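Local coordinates for ThiJ/PfpI domain protein (Brachyspira murdochii, PDB 4HCJ), which is of unknown function but belongs to the DJ-1/PfpI family, binds magnesium ions and may act as a hydrolase, at residues Met14-Phe25 with Thr47-Ile58. Residues are numbered along the deposited sequence; the frame is centred on the assembly and turned at random.
Sequences MSGQNFQDEEYF and TAQGKLGGMTNI. With FMT (formic acid), chain F.
The ring of Phe-19 is sandwiched between Gly-50 and Met-14, a selenomethionine. Gly-50 CA makes a CH-pi contact with one face, 3.6 Å from the centroid of the Phe-19 ring, while Met-14 CE covers the centre of the opposite face. With CG between its own backbone N and carbonyl carbon (chi1 68°), Phe-19 turns its ring toward the backbone of Gln-49 and Gly-50, where CE2 and CZ meet Gly-50 N. Met-14 CE also lies over a face of Tyr-24 and reaches Thr-56 CG2 at 3.6 Å, a task for a long, flexible, apolar chain. Phe-25 takes Tyr-24 CD2 on one face and presents its edge to Gly-54 O and Met-55 O, whose partial negative charge suits the ring hydrogens.

Asp-21 grips the hairpin turn, its short carboxylate offering two acceptors to two backbone N-H groups. Asp-21 OD1 is met almost head-on by Gly-54 N at 2.9 Å, whereas Leu-52 N approaches Asp-21 OD2 from above the carboxylate plane in a straight bond of 2.8 Å (171°). Glycine suits positions 50 and 54, since a CB on either would run into this carboxylate. Thr-56 uses both branches: OG1 shares a hydrogen bond of 2.9 Å with Tyr-24 OH, and CG2 meets the Tyr-24 ring besides Met-14.

Gln-17 pairs in parallel with Gln-49 through Gln-49 N to Gly-16 O and Asn-18 N to Gln-49 O; Lys-51 N to Phe-19 O is a further backbone bond. The loop between strand 9-13 and helix 21-33 is thus tied to the hairpin of strands 46-50 and 55-61, at one margin of the sheet in this alpha-beta-alpha sandwich; Val-40 of strand 37-42 packs against Met-14, Tyr-24 and Ile-58.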
# COMPACT_ATOMS: atom_id res chain seq x y z
N MSE A 14 -7.18 1.78 0.17
CA MSE A 14 -7.11 3.23 0.02
C MSE A 14 -8.42 3.87 0.40
O MSE A 14 -9.46 3.20 0.50
CB MSE A 14 -6.68 3.63 -1.40
CG MSE A 14 -7.71 3.39 -2.48
SE MSE A 14 -6.74 3.27 -4.18
CE MSE A 14 -8.17 3.73 -5.38
N SER A 15 -8.37 5.17 0.66
CA SER A 15 -9.56 5.94 0.97
C SER A 15 -10.42 6.13 -0.28
O SER A 15 -9.91 6.38 -1.38
CB SER A 15 -9.17 7.29 1.57
OG SER A 15 -8.36 8.05 0.69
N GLY A 16 -11.73 6.04 -0.09
CA GLY A 16 -12.68 6.18 -1.19
C GLY A 16 -12.73 7.58 -1.76
O GLY A 16 -13.13 7.77 -2.90
N GLN A 17 -12.37 8.57 -0.97
CA GLN A 17 -12.22 9.91 -1.51
C GLN A 17 -10.86 10.45 -1.12
O GLN A 17 -10.37 10.21 -0.02
CB GLN A 17 -13.32 10.84 -1.02
CG GLN A 17 -14.73 10.21 -1.04
CD GLN A 17 -15.33 9.94 -2.43
OE1 GLN A 17 -14.76 10.30 -3.45
NE2 GLN A 17 -16.45 9.26 -2.45
N ASN A 18 -10.26 11.19 -2.05
CA ASN A 18 -9.00 11.87 -1.84
C ASN A 18 -7.80 10.95 -1.63
O ASN A 18 -6.83 11.33 -0.98
CB ASN A 18 -9.11 12.91 -0.73
CG ASN A 18 -10.05 14.01 -1.12
OD1 ASN A 18 -10.14 14.38 -2.29
ND2 ASN A 18 -10.80 14.52 -0.16
N PHE A 19 -7.84 9.77 -2.25
CA PHE A 19 -6.62 8.99 -2.39
C PHE A 19 -5.67 9.71 -3.37
O PHE A 19 -6.08 10.54 -4.18
CB PHE A 19 -6.92 7.56 -2.84
CG PHE A 19 -7.46 7.44 -4.26
CD1 PHE A 19 -6.60 7.34 -5.35
CD2 PHE A 19 -8.83 7.42 -4.49
CE1 PHE A 19 -7.09 7.23 -6.64
CE2 PHE A 19 -9.33 7.30 -5.79
CZ PHE A 19 -8.47 7.22 -6.86
N GLN A 20 -4.39 9.37 -3.28
CA GLN A 20 -3.39 10.03 -4.11
C GLN A 20 -3.40 9.43 -5.51
O GLN A 20 -2.96 8.30 -5.71
CB GLN A 20 -2.01 9.90 -3.48
CG GLN A 20 -0.97 10.80 -4.11
CD GLN A 20 -1.20 12.26 -3.79
OE1 GLN A 20 -1.32 12.63 -2.62
NE2 GLN A 20 -1.31 13.09 -4.82
N ASP A 21 -3.91 10.19 -6.49
CA ASP A 21 -4.13 9.64 -7.82
C ASP A 21 -2.89 8.96 -8.40
O ASP A 21 -2.98 7.85 -8.91
CB ASP A 21 -4.58 10.73 -8.81
CG ASP A 21 -5.87 11.41 -8.42
OD1 ASP A 21 -6.78 11.49 -9.28
OD2 ASP A 21 -5.96 11.88 -7.27
N GLU A 22 -1.74 9.63 -8.35
CA GLU A 22 -0.58 9.10 -9.07
C GLU A 22 -0.15 7.76 -8.48
O GLU A 22 0.26 6.85 -9.19
CB GLU A 22 0.60 10.06 -8.96
CG GLU A 22 0.34 11.46 -9.47
CD GLU A 22 -0.06 12.44 -8.36
OE1 GLU A 22 -0.80 12.05 -7.43
OE2 GLU A 22 0.39 13.61 -8.43
N GLU A 23 -0.23 7.67 -7.16
CA GLU A 23 0.21 6.45 -6.48
C GLU A 23 -0.60 5.26 -6.93
O GLU A 23 -0.04 4.17 -7.14
CB GLU A 23 0.11 6.62 -4.96
CG GLU A 23 1.05 7.67 -4.38
CD GLU A 23 0.84 7.94 -2.90
OE1 GLU A 23 -0.01 7.27 -2.30
OE2 GLU A 23 1.55 8.82 -2.35
N TYR A 24 -1.91 5.45 -7.09
CA TYR A 24 -2.78 4.40 -7.57
C TYR A 24 -2.64 4.17 -9.08
O TYR A 24 -2.31 3.06 -9.51
CB TYR A 24 -4.25 4.71 -7.21
CG TYR A 24 -5.22 3.73 -7.85
CD1 TYR A 24 -5.30 2.40 -7.41
CD2 TYR A 24 -6.04 4.12 -8.90
CE1 TYR A 24 -6.16 1.51 -8.00
CE2 TYR A 24 -6.92 3.23 -9.49
CZ TYR A 24 -6.98 1.92 -9.04
OH TYR A 24 -7.86 1.05 -9.64
N PHE A 25 -2.91 5.19 -9.89
CA PHE A 25 -2.99 4.98 -11.33
C PHE A 25 -1.64 4.59 -11.96
O PHE A 25 -1.60 3.74 -12.84
CB PHE A 25 -3.59 6.21 -12.04
CG PHE A 25 -5.04 6.43 -11.72
CD1 PHE A 25 -6.03 5.59 -12.21
CD2 PHE A 25 -5.42 7.50 -10.90
CE1 PHE A 25 -7.37 5.80 -11.89
CE2 PHE A 25 -6.76 7.72 -10.58
CZ PHE A 25 -7.73 6.87 -11.07
N THR A 47 -17.90 3.98 -6.46
CA THR A 47 -16.89 4.74 -7.17
C THR A 47 -16.05 5.57 -6.22
O THR A 47 -16.60 6.38 -5.46
CB THR A 47 -17.55 5.64 -8.21
OG1 THR A 47 -18.39 4.82 -9.04
CG2 THR A 47 -16.48 6.34 -9.05
N ALA A 48 -14.74 5.36 -6.27
CA ALA A 48 -13.77 6.15 -5.54
C ALA A 48 -13.31 7.34 -6.38
O ALA A 48 -13.29 7.26 -7.61
CB ALA A 48 -12.57 5.30 -5.18
N GLN A 49 -12.93 8.43 -5.73
CA GLN A 49 -12.43 9.60 -6.46
C GLN A 49 -11.17 10.13 -5.80
O GLN A 49 -11.14 10.37 -4.60
CB GLN A 49 -13.49 10.70 -6.53
CG GLN A 49 -13.03 11.92 -7.29
CD GLN A 49 -14.11 12.99 -7.34
OE1 GLN A 49 -15.13 12.81 -7.99
NE2 GLN A 49 -13.89 14.09 -6.63
N GLY A 50 -10.14 10.31 -6.62
CA GLY A 50 -8.86 10.77 -6.12
C GLY A 50 -8.86 12.24 -5.81
O GLY A 50 -9.74 12.99 -6.25
N LYS A 51 -7.86 12.67 -5.06
CA LYS A 51 -7.64 14.08 -4.81
C LYS A 51 -7.70 14.92 -6.09
O LYS A 51 -8.25 16.02 -6.08
CB LYS A 51 -6.27 14.28 -4.15
CG LYS A 51 -5.95 15.77 -3.98
CD LYS A 51 -4.57 16.05 -3.48
CE LYS A 51 -4.23 17.54 -3.59
NZ LYS A 51 -2.93 17.85 -2.95
N LEU A 52 -7.14 14.40 -7.17
CA LEU A 52 -7.02 15.14 -8.42
C LEU A 52 -8.15 14.83 -9.40
O LEU A 52 -8.09 15.26 -10.55
CB LEU A 52 -5.66 14.92 -9.08
CG LEU A 52 -4.47 15.24 -8.18
CD1 LEU A 52 -3.16 14.87 -8.87
CD2 LEU A 52 -4.49 16.71 -7.74
N GLY A 53 -9.18 14.14 -8.94
CA GLY A 53 -10.39 13.91 -9.71
C GLY A 53 -10.48 12.59 -10.45
O GLY A 53 -11.51 12.29 -11.06
N GLY A 54 -9.43 11.76 -10.40
CA GLY A 54 -9.49 10.49 -11.10
C GLY A 54 -10.35 9.45 -10.40
O GLY A 54 -10.22 9.22 -9.20
N MSE A 55 -11.19 8.76 -11.16
CA MSE A 55 -12.13 7.82 -10.58
C MSE A 55 -11.72 6.38 -10.82
O MSE A 55 -11.05 6.05 -11.81
CB MSE A 55 -13.54 8.07 -11.11
CG MSE A 55 -14.20 9.28 -10.44
SE MSE A 55 -15.87 9.79 -11.23
CE MSE A 55 -15.12 10.50 -12.87
N THR A 56 -12.14 5.51 -9.91
CA THR A 56 -11.98 4.09 -10.11
C THR A 56 -13.01 3.38 -9.24
O THR A 56 -13.48 3.92 -8.24
CB THR A 56 -10.53 3.62 -9.78
OG1 THR A 56 -10.33 2.34 -10.36
CG2 THR A 56 -10.27 3.57 -8.27
N ASN A 57 -13.42 2.18 -9.60
CA ASN A 57 -14.37 1.51 -8.71
C ASN A 57 -13.68 0.66 -7.64
O ASN A 57 -12.62 0.09 -7.85
CB ASN A 57 -15.44 0.71 -9.48
CG ASN A 57 -16.48 1.62 -10.18
OD1 ASN A 57 -16.68 2.79 -9.84
ND2 ASN A 57 -17.17 1.04 -11.16
N ILE A 58 -14.33 0.62 -6.49
CA ILE A 58 -13.93 -0.16 -5.34
C ILE A 58 -14.57 -1.53 -5.48
O ILE A 58 -15.80 -1.65 -5.54
CB ILE A 58 -14.37 0.50 -4.03
CG1 ILE A 58 -13.73 1.88 -3.88
CG2 ILE A 58 -14.05 -0.40 -2.86
CD1 ILE A 58 -14.55 2.85 -3.03
C FMT F . -10.69 -1.39 -9.34
O1 FMT F . -10.10 -2.45 -9.62
O2 FMT F . -11.27 -0.58 -10.11
O HOH W 1 -9.49 17.26 -4.00
O HOH W 2 -1.27 15.97 -3.90